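Local coordinates for major pilin backbone protein T-antigen, T13 (Streptococcus pyogenes, PDB 6BBT) that probably polymerises, as the major backbone pilin, into the shaft of the surface pili of group A streptococci, where it serves as the T13 serotyping antigen, at residues A[183-188]-A[228-233]; A[191-196]-A[204-209]. One frame throughout, in Å; residues are numbered along the deposited sequence.

Interaction 1 of 2, residues A[183-188]-A[228-233]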
# COMPACT_ATOMS: atom_id res chain seq x y z
N GLU A 183 16.91 -4.21 1.10
CA GLU A 183 17.06 -3.95 -0.34
C GLU A 183 15.87 -3.15 -0.79
O GLU A 183 14.75 -3.41 -0.35
CB GLU A 183 17.13 -5.23 -1.17
CG GLU A 183 18.15 -6.25 -0.74
CD GLU A 183 19.57 -5.88 -1.06
OE1 GLU A 183 20.45 -6.68 -0.69
OE2 GLU A 183 19.83 -4.81 -1.67
N ALA A 184 16.10 -2.19 -1.68
CA ALA A 184 15.00 -1.46 -2.30
C ALA A 184 14.09 -2.40 -3.13
O ALA A 184 14.54 -3.43 -3.67
CB ALA A 184 15.56 -0.32 -3.15
N SER A 185 12.80 -2.07 -3.16
CA SER A 185 11.82 -2.71 -4.04
C SER A 185 11.18 -1.62 -4.86
O SER A 185 11.47 -0.43 -4.66
CB SER A 185 10.75 -3.44 -3.21
OG SER A 185 9.90 -2.54 -2.50
N ALA A 186 10.28 -1.99 -5.76
CA ALA A 186 9.51 -0.99 -6.51
C ALA A 186 8.62 -0.11 -5.60
O ALA A 186 8.39 1.07 -5.89
CB ALA A 186 8.63 -1.67 -7.55
N LEU A 187 8.16 -0.67 -4.49
CA LEU A 187 7.30 0.04 -3.55
C LEU A 187 8.04 0.90 -2.54
O LEU A 187 7.49 1.89 -2.08
CB LEU A 187 6.45 -0.93 -2.74
CG LEU A 187 5.34 -1.81 -3.36
CD1 LEU A 187 4.17 -1.91 -2.37
CD2 LEU A 187 4.81 -1.30 -4.67
N TYR A 188 9.24 0.48 -2.14
CA TYR A 188 10.01 1.17 -1.10
C TYR A 188 11.44 1.35 -1.59
O TYR A 188 12.20 0.40 -1.64
CB TYR A 188 9.96 0.36 0.22
CG TYR A 188 8.54 0.07 0.63
CD1 TYR A 188 7.76 1.04 1.23
CD2 TYR A 188 7.96 -1.17 0.37
CE1 TYR A 188 6.45 0.78 1.60
CE2 TYR A 188 6.66 -1.44 0.73
CZ TYR A 188 5.90 -0.46 1.32
OH TYR A 188 4.61 -0.73 1.66
N ILE A 228 6.27 -4.19 4.23
CA ILE A 228 5.95 -5.55 3.80
C ILE A 228 6.37 -5.71 2.35
O ILE A 228 6.13 -4.84 1.52
CB ILE A 228 4.46 -5.88 4.00
CG1 ILE A 228 4.22 -6.06 5.49
CG2 ILE A 228 4.07 -7.16 3.23
CD1 ILE A 228 2.77 -6.13 5.89
N GLY A 229 7.04 -6.83 2.06
CA GLY A 229 7.44 -7.14 0.70
C GLY A 229 8.84 -6.71 0.32
O GLY A 229 9.25 -6.93 -0.82
N ILE A 230 9.60 -6.09 1.23
CA ILE A 230 11.01 -5.81 0.91
C ILE A 230 11.85 -7.01 1.30
O ILE A 230 11.41 -7.84 2.09
CB ILE A 230 11.55 -4.52 1.56
CG1 ILE A 230 11.50 -4.54 3.08
CG2 ILE A 230 10.80 -3.32 0.99
CD1 ILE A 230 12.37 -3.44 3.68
N SER A 231 13.04 -7.10 0.75
CA SER A 231 13.94 -8.17 1.08
C SER A 231 15.09 -7.60 1.92
O SER A 231 15.48 -6.44 1.74
CB SER A 231 14.46 -8.83 -0.17
OG SER A 231 13.42 -9.52 -0.82
N TYR A 232 15.60 -8.41 2.83
CA TYR A 232 16.75 -8.03 3.64
C TYR A 232 17.76 -9.17 3.72
O TYR A 232 17.42 -10.32 3.50
CB TYR A 232 16.33 -7.64 5.06
CG TYR A 232 15.68 -8.73 5.88
CD1 TYR A 232 16.44 -9.63 6.62
CD2 TYR A 232 14.29 -8.88 5.91
CE1 TYR A 232 15.85 -10.64 7.38
CE2 TYR A 232 13.69 -9.88 6.65
CZ TYR A 232 14.47 -10.76 7.38
OH TYR A 232 13.88 -11.75 8.13
N LYS A 233 19.00 -8.83 4.04
CA LYS A 233 19.94 -9.85 4.42
C LYS A 233 20.74 -9.42 5.65
O LYS A 233 21.07 -8.24 5.82
CB LYS A 233 20.83 -10.27 3.26
CG LYS A 233 21.77 -9.23 2.76
CD LYS A 233 22.76 -9.82 1.76
CE LYS A 233 22.13 -10.06 0.40
NZ LYS A 233 23.15 -10.03 -0.69
O HOH W 1 13.11 -5.60 -1.55
O HOH W 2 7.84 -4.35 -1.42
O HOH W 3 4.36 -1.82 4.31
O HOH W 4 3.80 -3.20 1.28

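Interaction 2 of 2, residues A[191-196]-A[204-209]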
# COMPACT_ATOMS: atom_id res chain seq x y z
N GLY A 191 17.27 4.99 -0.19
CA GLY A 191 17.36 6.29 0.43
C GLY A 191 16.20 6.67 1.33
O GLY A 191 16.27 7.71 1.98
N GLN A 192 15.13 5.87 1.38
CA GLN A 192 14.06 6.10 2.37
C GLN A 192 14.47 5.45 3.69
O GLN A 192 15.34 4.57 3.71
CB GLN A 192 12.74 5.56 1.85
CG GLN A 192 12.32 6.27 0.58
CD GLN A 192 11.98 7.72 0.82
OE1 GLN A 192 11.28 8.04 1.76
NE2 GLN A 192 12.46 8.60 -0.01
N VAL A 193 13.85 5.87 4.79
CA VAL A 193 14.29 5.44 6.11
C VAL A 193 13.23 4.57 6.79
O VAL A 193 12.03 4.75 6.58
CB VAL A 193 14.71 6.61 7.04
CG1 VAL A 193 15.93 7.32 6.50
CG2 VAL A 193 13.63 7.63 7.27
N VAL A 194 13.71 3.57 7.51
CA VAL A 194 12.91 2.68 8.31
C VAL A 194 13.48 2.78 9.74
O VAL A 194 14.70 2.80 9.95
CB VAL A 194 13.03 1.21 7.79
CG1 VAL A 194 12.28 0.22 8.67
CG2 VAL A 194 12.48 1.11 6.35
N LYS A 195 12.58 2.82 10.71
CA LYS A 195 12.98 2.96 12.11
C LYS A 195 13.54 1.66 12.68
O LYS A 195 13.08 0.57 12.36
CB LYS A 195 11.80 3.42 12.95
CG LYS A 195 11.24 4.76 12.50
CD LYS A 195 12.21 5.87 12.87
CE LYS A 195 11.89 7.12 12.12
NZ LYS A 195 12.75 8.20 12.67
N ILE A 196 14.56 1.79 13.52
CA ILE A 196 15.10 0.69 14.27
C ILE A 196 15.22 1.15 15.73
O ILE A 196 15.53 2.32 15.99
CB ILE A 196 16.46 0.24 13.70
CG1 ILE A 196 16.95 -1.05 14.36
CG2 ILE A 196 17.54 1.30 13.82
CD1 ILE A 196 18.08 -1.72 13.60
N ASP A 204 17.54 5.47 12.49
CA ASP A 204 17.10 5.33 11.09
C ASP A 204 18.02 4.41 10.31
O ASP A 204 19.26 4.62 10.30
CB ASP A 204 17.07 6.69 10.38
CG ASP A 204 15.96 7.58 10.83
OD1 ASP A 204 14.87 7.10 11.17
OD2 ASP A 204 16.16 8.81 10.81
N VAL A 205 17.43 3.39 9.70
CA VAL A 205 18.10 2.55 8.74
C VAL A 205 17.71 3.07 7.36
O VAL A 205 16.54 3.21 7.07
CB VAL A 205 17.68 1.08 8.89
CG1 VAL A 205 18.36 0.21 7.84
CG2 VAL A 205 18.00 0.60 10.29
N VAL A 206 18.69 3.37 6.52
CA VAL A 206 18.41 3.82 5.17
C VAL A 206 18.35 2.60 4.25
O VAL A 206 19.28 1.77 4.23
CB VAL A 206 19.49 4.81 4.65
CG1 VAL A 206 19.15 5.28 3.24
CG2 VAL A 206 19.62 5.99 5.60
N ILE A 207 17.25 2.48 3.51
CA ILE A 207 17.07 1.39 2.54
C ILE A 207 18.15 1.44 1.47
O ILE A 207 18.45 2.49 0.95
CB ILE A 207 15.68 1.45 1.88
CG1 ILE A 207 14.61 1.09 2.91
CG2 ILE A 207 15.60 0.51 0.68
CD1 ILE A 207 13.20 1.32 2.45
N GLY A 208 18.73 0.29 1.19
CA GLY A 208 19.69 0.10 0.09
C GLY A 208 21.14 0.30 0.43
O GLY A 208 21.95 0.51 -0.47
N GLN A 209 21.47 0.28 1.73
CA GLN A 209 22.87 0.36 2.16
C GLN A 209 23.06 -0.41 3.45
O GLN A 209 22.13 -0.58 4.22
CB GLN A 209 23.34 1.83 2.35
CG GLN A 209 22.66 2.54 3.51
CD GLN A 209 22.86 4.05 3.52
OE1 GLN A 209 22.54 4.75 2.56
NE2 GLN A 209 23.39 4.56 4.63
O HOH W 5 13.86 10.15 10.16

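Interaction 1 of 2, residues A[183-188]-A[228-233]
Y188 and I230 make the tight part of this contact. The two side chains cross at about a right angle, and the methyl CG2 of I230 lies 3.6 Å from CD2 of the Y188 ring, oblique to its plane. With CG1 of I230 held between the backbone N and the carbonyl carbon (chi1 61°), CG2 is left to reach both this ring and the hydroxyl of S185, whose OG is 3.7 Å from CG2. That hydroxyl also closes an ST motif, accepting from Y188 N at 3.1 Å and weakly from L187 N. Further out, the two segments meet where strands 176-183 and 231-236 run antiparallel in a four-stranded sheet of this transthyretin-clan domain; at this end of the pair E183 N donates to S231 O over 2.7 Å, nearly straight at 163°. Within the same pair a water stands in for the second bond, accepting from S231 N and donating to E183 O. The remaining polar links are likewise wet. Y188 OH donates to one water at 2.6 Å and accepts from a second at 2.9 Å; the first passes on to I228 O and the second accepts from I228 N, so the two waters join the phenol OH to both backbone atoms. At the opposite end the packing is loose: E183 bends back at chi2, and its OE1 stays 4.3 Å from K233 NZ, perhaps near enough for some attraction, but beyond a salt bridge. Y188 also rests on P27, and L187 O accepts from the side-chain amide of N69.

Interaction 2 of 2, residues A[191-196]-A[204-209]
A beta hairpin, strands 193-198 and 201-206, holds this contact, with V193 opposite V206, V194 opposite V205 and K195 opposite D204. V194 and V205 form the hydrogen-bonded pair, each N donating to the other's O, with V205 N to V194 O at 2.8 Å. Two more backbone bonds follow past the strands: I207 N meets Q192 O almost head-on (C=O...N 175°), and G191 N reaches I207 O at 3.0 Å, tilted 25° from the carbonyl plane. There a type II turn, V206 to Q209, leads the chain off.

V194, V205, I196 and I207 give the buried face. I196 CG2 meets V205 CG2 at 3.6 Å, and V194 CG2 touches both CG1 and CD1 of I207; L226 and Y211 pack against this face. The other face carries V193, K195, D204 and V206. V206 CG1, anti to its own N (chi1 -179°), is carried over G191, 3.5 Å from CA, while CG2 meets CG1 of V193. K195 folds at chi2 and runs alongside D204, pointing the same way, so that CD and CE also pass close to the carboxylate. Its ammonium forms a salt bridge through the syn lone pair of D204 OD1, NZ to OD1 2.8 Å, and a water that donates to D204 OD2 at 2.7 Å also accepts weakly from the same NZ.

Overall arrangement
From the N terminus, the chain leaves strand 176-183 through 183-188, makes the hairpin of 191-196 and 204-209, and returns along strands 211-215 and 220-227 to 228-233. Interaction 2 closes the short loop of the hairpin, and it is nested inside the longer loop that interaction 1 closes; the two do not cross. Their centres are about 11 Å apart, and I207 joins them: its CG2 packs on E183 and A184, its CD1 on Y188. Interaction 1 belongs to the four-stranded sheet, interaction 2 to the larger mixed sheet through strand 220-227, so I207 packs the hairpin of the mixed sheet against the end of strand 176-183 in the four-stranded one.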